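Local coordinates for protein N2152 (Neocallimastix frontalis, PDB 5U22) that is a family 39 glycoside hydrolase from an anaerobic rumen fungus that probably cleaves rare arabinosyl substrates with polyspecific activity, at residues 216-221 against 325-330. Sequence-based numbering, arbitrary orientation.
Sequences SGIDGV and NSKLID
The carbonyl O of Asp-219 accepts a hydrogen bond from a water at 2.8 Å and is grazed by a weaker C-H...O contact from Asn-325 CA at 3.5 Å. The same water donates to Asn-325 OD1 at 2.7 Å, bridging the two loops, and Arg-226 of helix 221-235 also gives a hydrogen bond to that amide oxygen. Further along, Asp-219 meets Lys-327 in a salt bridge, OD1 to NZ 2.7 Å. The ammonium comes in on the syn side of the carboxylate, only 15° out of its plane. Lys-327 runs out nearly extended with its CG alongside the carboxylate, 3.4 Å from Asp-219 OD1, and the bend at its last torsion (chi4 60°) turns NZ back onto that oxygen. OD2, the other branch, rests over the backbone at Ser-326 CA, 3.5 Å away. Without the carboxylate, as with an alanine here, the Lys-327 ammonium would probably lose its close mate, leaving the long, weak pairing to Glu-250 as a poor substitute and the bent chain freer to swing. On the apolar side, Ile-218 CG2 lies 3.9 Å from Lys-327 CA, and the side chain also packs on Phe-264 of helix 258-270. Ile-218 opens a type I turn leading into helix 221-235, closed by Val-221 N to Ile-218 O. In the other loop, Ser-326 OG accepts from Leu-328 N in an ST turn while also hydrogen-bonded to Asn-323 O, shaping the approach to strand 330-336. The contact thus joins a loop after a strand of the TIM barrel to a loop of the beta-sandwich. Between these two loops the directional contacts are an ion pair and a water bridge, with Ile-218 CG2 adding a small apolar touch.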
loop_
_atom_site.group_PDB
_atom_site.type_symbol
_atom_site.label_atom_id
_atom_site.label_comp_id
_atom_site.label_asym_id
_atom_site.label_seq_id
_atom_site.Cartn_x
_atom_site.Cartn_y
_atom_site.Cartn_z
ATOM N N SER A 216 -2.215 -9.539 -9.478
ATOM C CA SER A 216 -2.505 -10.358 -10.648
ATOM C C SER A 216 -2.177 -9.668 -11.961
ATOM O O SER A 216 -2.422 -10.250 -13.019
ATOM C CB SER A 216 -3.990 -10.746 -10.663
ATOM O OG SER A 216 -4.345 -11.434 -9.489
ATOM N N GLY A 217 -1.642 -8.450 -11.922
ATOM C CA GLY A 217 -1.433 -7.657 -13.121
ATOM C C GLY A 217 -1.904 -6.240 -12.887
ATOM O O GLY A 217 -3.045 -6.019 -12.472
ATOM N N ILE A 218 -1.038 -5.261 -13.144
ATOM C CA ILE A 218 -1.338 -3.898 -12.716
ATOM C C ILE A 218 -2.291 -3.167 -13.665
ATOM O O ILE A 218 -2.934 -2.194 -13.251
ATOM C CB ILE A 218 -0.019 -3.125 -12.549
ATOM C CG1 ILE A 218 -0.244 -1.886 -11.671
ATOM C CG2 ILE A 218 0.558 -2.761 -13.921
ATOM C CD1 ILE A 218 1.008 -1.090 -11.373
ATOM N N ASP A 219 -2.423 -3.628 -14.913
ATOM C CA ASP A 219 -3.168 -2.881 -15.931
ATOM C C ASP A 219 -4.559 -2.470 -15.448
ATOM O O ASP A 219 -5.000 -1.337 -15.691
ATOM C CB ASP A 219 -3.295 -3.717 -17.212
ATOM C CG ASP A 219 -1.957 -4.140 -17.780
ATOM O OD1 ASP A 219 -1.253 -4.959 -17.146
ATOM O OD2 ASP A 219 -1.616 -3.670 -18.878
ATOM N N GLY A 220 -5.275 -3.382 -14.784
ATOM C CA GLY A 220 -6.662 -3.162 -14.416
ATOM C C GLY A 220 -6.903 -2.520 -13.069
ATOM O O GLY A 220 -8.062 -2.314 -12.689
ATOM N N VAL A 221 -5.832 -2.181 -12.344
ATOM C CA VAL A 221 -5.968 -1.702 -10.970
ATOM C C VAL A 221 -6.868 -0.471 -10.903
ATOM O O VAL A 221 -7.810 -0.416 -10.108
ATOM C CB VAL A 221 -4.582 -1.419 -10.363
ATOM C CG1 VAL A 221 -4.725 -0.580 -9.082
ATOM C CG2 VAL A 221 -3.853 -2.745 -10.085
ATOM N N ASN A 325 -4.148 2.964 -17.189
ATOM C CA ASN A 325 -4.832 1.683 -17.371
ATOM C C ASN A 325 -3.970 0.695 -18.133
ATOM O O ASN A 325 -4.451 -0.011 -19.024
ATOM C CB ASN A 325 -6.160 1.901 -18.084
ATOM C CG ASN A 325 -7.060 2.849 -17.329
ATOM O OD1 ASN A 325 -7.451 2.571 -16.200
ATOM N ND2 ASN A 325 -7.368 3.994 -17.939
ATOM N N SER A 326 -2.689 0.624 -17.787
ATOM C CA SER A 326 -1.696 -0.168 -18.502
ATOM C C SER A 326 -0.504 -0.358 -17.574
ATOM O O SER A 326 -0.529 0.073 -16.420
ATOM C CB SER A 326 -1.257 0.530 -19.788
ATOM O OG SER A 326 -0.366 1.586 -19.459
ATOM N N LYS A 327 0.558 -0.974 -18.091
ATOM C CA LYS A 327 1.772 -1.154 -17.301
ATOM C C LYS A 327 2.643 0.096 -17.235
ATOM O O LYS A 327 3.658 0.070 -16.534
ATOM C CB LYS A 327 2.593 -2.314 -17.867
ATOM C CG LYS A 327 1.857 -3.645 -17.820
ATOM C CD LYS A 327 2.716 -4.787 -18.330
ATOM C CE LYS A 327 2.111 -6.125 -17.930
ATOM N NZ LYS A 327 0.738 -6.288 -18.485
ATOM N N LEU A 328 2.273 1.186 -17.913
ATOM C CA LEU A 328 3.241 2.247 -18.158
ATOM C C LEU A 328 3.508 3.085 -16.912
ATOM O O LEU A 328 2.699 3.156 -15.979
ATOM C CB LEU A 328 2.786 3.164 -19.298
ATOM C CG LEU A 328 2.632 2.437 -20.642
ATOM C CD1 LEU A 328 2.221 3.397 -21.747
ATOM C CD2 LEU A 328 3.909 1.707 -20.993
ATOM N N ILE A 329 4.694 3.704 -16.926
ATOM C CA ILE A 329 5.229 4.634 -15.934
ATOM C C ILE A 329 4.164 5.562 -15.352
ATOM O O ILE A 329 3.307 6.085 -16.069
ATOM C CB ILE A 329 6.384 5.437 -16.563
ATOM C CG1 ILE A 329 7.018 6.407 -15.557
ATOM C CG2 ILE A 329 5.905 6.173 -17.839
ATOM C CD1 ILE A 329 8.378 6.850 -16.004
ATOM N N ASP A 330 4.217 5.766 -14.039
ATOM C CA ASP A 330 3.227 6.562 -13.324
ATOM C C ASP A 330 3.904 7.072 -12.058
ATOM O O ASP A 330 5.049 6.716 -11.772
ATOM C CB ASP A 330 1.990 5.714 -13.021
ATOM C CG ASP A 330 0.740 6.534 -12.799
ATOM O OD1 ASP A 330 0.827 7.754 -12.538
ATOM O OD2 ASP A 330 -0.348 5.935 -12.884
HETATM O O HOH W 1 -7.293 0.108 -15.190
#